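Local coordinates for helix-turn-helix domain-containing protein (Shewanella amazonensis SB2B, PDB 3KE2), which is of unknown function but carries a winged helix-turn-helix fold, which suggests that it may bind DNA, at residues D10-S13 / K14-A18; N35-S38 / L39-T43. All coordinates share one frame; numbering follows the deposited sequence.

Interaction 1: residues D10-S13 / K14-A18; sequences DQVS and KQHKA
S13 caps the first turn of helix 14-31. It is the N-cap residue, and its hydroxyl oxygen takes the backbone N-H of H16. S13 OG lies 3.1 Å from H16 N, with an N-H...O angle of 159°. The hydroxyl stands between the backbone N and the carbonyl carbon of S13 (chi1 79°), within reach of the H16 N-H. S13 OG also lies 3.4 Å from H16 CB. The same oxygen is hydrogen-bonded to the carboxylate of D59 of the second subunit, so one hydroxyl serves both the cap and the subunit contact. D59 of that subunit also packs on Q15 and H16. The backbone continues the cap: K17 N donates to S13 O at 2.8 Å, the first i to i+4 bond of this turn. V12, just before the cap, leans on the helix with both methyl groups. Its side chain crosses those of H16 and K17 at about a right angle. CG1 meets the imidazole obliquely. The H16 ring reaches it because CG is anti to the backbone N (chi1 -171°). K17 runs outward as an extended chain, and its side chain touches L102 of helix 88-102. Only the base of K17 meets the other methyl, with V12 CG2 4.1 Å from K17 CB; the ring nitrogen H16 ND1 comes within 3.4 Å of V12 CG1.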
loop_
_atom_site.group_PDB
_atom_site.type_symbol
_atom_site.label_atom_id
_atom_site.label_comp_id
_atom_site.label_asym_id
_atom_site.label_seq_id
_atom_site.Cartn_x
_atom_site.Cartn_y
_atom_site.Cartn_z
ATOM N N ASP A 10 0.815 20.576 1.723
ATOM C CA ASP A 10 1.226 20.215 3.072
ATOM C C ASP A 10 0.501 18.898 3.460
ATOM O O ASP A 10 0.986 18.118 4.287
ATOM C CB ASP A 10 0.911 21.349 4.044
ATOM C CG ASP A 10 1.512 21.131 5.425
ATOM O OD1 ASP A 10 2.082 20.055 5.660
ATOM O OD2 ASP A 10 1.422 22.040 6.278
ATOM N N GLN A 11 -0.646 18.660 2.817
ATOM C CA GLN A 11 -1.509 17.475 3.026
ATOM C C GLN A 11 -0.772 16.091 3.335
ATOM O O GLN A 11 -0.764 15.625 4.499
ATOM C CB GLN A 11 -2.468 17.362 1.812
ATOM C CG GLN A 11 -3.345 18.621 1.541
ATOM N N VAL A 12 -0.142 15.464 2.326
ATOM C CA VAL A 12 0.551 14.152 2.519
ATOM C C VAL A 12 2.030 14.093 2.064
ATOM O O VAL A 12 2.479 14.897 1.257
ATOM C CB VAL A 12 -0.216 13.019 1.783
ATOM C CG1 VAL A 12 -1.634 12.838 2.379
ATOM C CG2 VAL A 12 -0.257 13.296 0.294
ATOM N N SER A 13 2.768 13.104 2.563
ATOM C CA SER A 13 4.180 12.956 2.199
ATOM C C SER A 13 4.319 12.483 0.757
ATOM O O SER A 13 3.389 11.956 0.187
ATOM C CB SER A 13 4.906 11.970 3.124
ATOM O OG SER A 13 4.633 10.621 2.782
ATOM N N LYS A 14 5.500 12.671 0.182
ATOM C CA LYS A 14 5.768 12.234 -1.190
ATOM C C LYS A 14 5.573 10.733 -1.329
ATOM O O LYS A 14 5.052 10.242 -2.328
ATOM C CB LYS A 14 7.200 12.598 -1.615
ATOM C CG LYS A 14 7.617 11.947 -2.945
ATOM C CD LYS A 14 9.102 12.170 -3.336
ATOM C CE LYS A 14 9.440 11.337 -4.619
ATOM N NZ LYS A 14 10.835 11.519 -5.119
ATOM N N GLN A 15 6.021 10.011 -0.312
ATOM C CA GLN A 15 5.936 8.570 -0.301
ATOM C C GLN A 15 4.472 8.134 -0.319
ATOM O O GLN A 15 4.088 7.233 -1.053
ATOM C CB GLN A 15 6.600 8.037 0.950
ATOM C CG GLN A 15 7.047 6.622 0.826
ATOM C CD GLN A 15 8.355 6.507 0.091
ATOM O OE1 GLN A 15 8.404 5.948 -1.005
ATOM N NE2 GLN A 15 9.423 7.076 0.670
ATOM N N HIS A 16 3.662 8.806 0.495
ATOM C CA HIS A 16 2.238 8.505 0.615
ATOM C C HIS A 16 1.505 8.888 -0.671
ATOM O O HIS A 16 0.594 8.162 -1.132
ATOM C CB HIS A 16 1.661 9.201 1.863
ATOM C CG HIS A 16 0.261 8.795 2.204
ATOM N ND1 HIS A 16 -0.621 9.634 2.851
ATOM C CD2 HIS A 16 -0.430 7.661 1.937
ATOM C CE1 HIS A 16 -1.786 9.022 2.989
ATOM N NE2 HIS A 16 -1.700 7.830 2.430
ATOM N N LYS A 17 1.934 10.010 -1.259
ATOM C CA LYS A 17 1.361 10.515 -2.494
ATOM C C LYS A 17 1.579 9.442 -3.553
ATOM O O LYS A 17 0.645 9.053 -4.246
ATOM C CB LYS A 17 1.998 11.877 -2.875
ATOM C CG LYS A 17 1.278 12.659 -4.004
ATOM C CD LYS A 17 1.954 14.011 -4.345
ATOM C CE LYS A 17 1.201 14.741 -5.489
ATOM N NZ LYS A 17 1.880 15.990 -5.974
ATOM N N ALA A 18 2.805 8.918 -3.617
ATOM C CA ALA A 18 3.167 7.878 -4.592
ATOM C C ALA A 18 2.361 6.617 -4.413
ATOM O O ALA A 18 2.094 5.918 -5.370
ATOM C CB ALA A 18 4.673 7.553 -4.522
#

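Interaction 2: residues N35-S38 / L39-T43; sequences NLLS and LGKLT. With NO3 (nitrate ion), chain D.
L39 folds back over the carbonyl of N35, and this is the close-packed side of helix 36-43. L39 N donates to N35 O at 2.8 Å, nearly straight, with an N-H...O angle of 171°. L39 CG also sits over that oxygen. The leucine is buried: its side chain packs on L28 and M29 of helix 14-31 and on L50 of helix 47-55. The i to i+4 bonds continue with G40 N to L36 O, K41 N to L37 O and L42 N to S38 O. Toward the C-terminal end of the helix, L39 O accepts from T43 N and from T43 OG1, which approach from opposite faces of the carbonyl plane. T43 OG1 is also bonded to M45 N.

The other side is looser. L37 and K41 are exposed. Their side chains cross obliquely and touch only through carbons, with L37 CD1 4.1 Å from K41 CE. The lysine chain is extended and passes L37 O, with K41 CG 3.5 Å from that oxygen.

The N-terminal end is held by reciprocal bonds. S38 N donates to N35 OD1 at 3.0 Å, and N35 N donates to S38 OG at 2.8 Å. N35 CG (chi1 60°) and S38 OG (chi1 65°) each stand between their own backbone N and carbonyl carbon, which lets each side chain meet the other residue's N-H. S38 OG is also bonded to H34 ND1. Beyond the cap, a nitrate ion, probably from the crystallisation liquor, takes L36 N on O1 and L37 N on O3. Amides at a helix start are a common anion site, and the N35-S38 pair is a classic capping box.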
loop_
_atom_site.group_PDB
_atom_site.type_symbol
_atom_site.label_atom_id
_atom_site.label_comp_id
_atom_site.label_asym_id
_atom_site.label_seq_id
_atom_site.Cartn_x
_atom_site.Cartn_y
_atom_site.Cartn_z
ATOM N N ASN A 35 -5.227 1.858 -21.324
ATOM C CA ASN A 35 -3.831 1.642 -21.659
ATOM C C ASN A 35 -3.076 2.954 -21.336
ATOM O O ASN A 35 -3.652 3.880 -20.791
ATOM C CB ASN A 35 -3.629 1.121 -23.087
ATOM C CG ASN A 35 -4.158 2.034 -24.141
ATOM O OD1 ASN A 35 -4.337 3.223 -23.943
ATOM N ND2 ASN A 35 -4.385 1.467 -25.305
ATOM N N LEU A 36 -1.791 3.019 -21.634
ATOM C CA LEU A 36 -1.008 4.199 -21.290
ATOM C C LEU A 36 -1.571 5.455 -21.943
ATOM O O LEU A 36 -1.734 6.480 -21.301
ATOM C CB LEU A 36 0.453 3.988 -21.677
ATOM C CG LEU A 36 1.206 2.923 -20.884
ATOM C CD1 LEU A 36 2.614 2.816 -21.404
ATOM C CD2 LEU A 36 1.230 3.227 -19.368
ATOM N N LEU A 37 -1.896 5.347 -23.210
ATOM C CA LEU A 37 -2.433 6.467 -23.947
ATOM C C LEU A 37 -3.773 6.945 -23.366
ATOM O O LEU A 37 -3.994 8.147 -23.234
ATOM C CB LEU A 37 -2.605 6.088 -25.416
ATOM C CG LEU A 37 -2.936 7.283 -26.309
ATOM C CD1 LEU A 37 -1.946 8.479 -26.022
ATOM C CD2 LEU A 37 -2.972 6.877 -27.801
ATOM N N SER A 38 -4.656 6.016 -22.995
ATOM C CA SER A 38 -5.950 6.429 -22.432
ATOM C C SER A 38 -5.732 7.015 -21.038
ATOM O O SER A 38 -6.289 8.059 -20.720
ATOM C CB SER A 38 -7.000 5.292 -22.413
ATOM O OG SER A 38 -6.643 4.231 -21.556
ATOM N N LEU A 39 -4.903 6.364 -20.228
ATOM C CA LEU A 39 -4.617 6.897 -18.906
ATOM C C LEU A 39 -4.003 8.321 -18.983
ATOM O O LEU A 39 -4.320 9.182 -18.175
ATOM C CB LEU A 39 -3.709 5.944 -18.117
ATOM C CG LEU A 39 -4.401 4.654 -17.645
ATOM C CD1 LEU A 39 -3.402 3.597 -17.191
ATOM C CD2 LEU A 39 -5.408 4.956 -16.541
ATOM N N GLY A 40 -3.160 8.572 -19.977
ATOM C CA GLY A 40 -2.530 9.871 -20.105
ATOM C C GLY A 40 -3.513 10.991 -20.379
ATOM O O GLY A 40 -3.458 12.046 -19.735
ATOM N N LYS A 41 -4.429 10.749 -21.316
ATOM C CA LYS A 41 -5.427 11.754 -21.706
ATOM C C LYS A 41 -6.430 12.046 -20.596
ATOM O O LYS A 41 -6.890 13.191 -20.463
ATOM C CB LYS A 41 -6.173 11.307 -22.935
ATOM C CG LYS A 41 -5.320 11.203 -24.158
ATOM C CD LYS A 41 -6.132 10.596 -25.290
ATOM C CE LYS A 41 -5.412 10.643 -26.631
ATOM N NZ LYS A 41 -6.250 10.000 -27.696
ATOM N N LEU A 42 -6.757 11.021 -19.811
ATOM C CA LEU A 42 -7.695 11.159 -18.697
ATOM C C LEU A 42 -7.112 11.796 -17.457
ATOM O O LEU A 42 -7.784 12.581 -16.803
ATOM C CB LEU A 42 -8.237 9.785 -18.259
ATOM C CG LEU A 42 -9.102 9.770 -16.982
ATOM C CD1 LEU A 42 -10.368 10.649 -17.127
ATOM C CD2 LEU A 42 -9.462 8.353 -16.629
ATOM N N THR A 43 -5.891 11.437 -17.100
ATOM C CA THR A 43 -5.321 11.926 -15.846
ATOM C C THR A 43 -4.343 13.051 -15.997
ATOM O O THR A 43 -4.083 13.746 -15.028
ATOM C CB THR A 43 -4.552 10.805 -15.105
ATOM O OG1 THR A 43 -3.354 10.490 -15.823
ATOM C CG2 THR A 43 -5.417 9.557 -14.950
HETATM N N NO3 D . -0.338 1.942 -24.660
HETATM O O1 NO3 D . -0.113 1.358 -23.421
HETATM O O2 NO3 D . 0.334 1.456 -25.782
HETATM O O3 NO3 D . -1.243 2.998 -24.749
#

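From the N terminus, the chain first meets interaction 1, where the loop before helix 14-31 turns into that helix. It then runs down the helix and turns into helix 36-43; interaction 2 spans its N-cap residue and its whole length. The two follow in series, with no nesting or crossing. Their centres are about 22 Å apart, and their nearest atoms about 11 Å. Both are local and close no long loop. Interaction 1 lies at the surface, beside helix 88-102 and the second subunit. Interaction 2 is touched by no other chain of the assembly. Its buried side joins helix 36-43 to helices 14-31 and 47-55 in the winged helix-turn-helix fold.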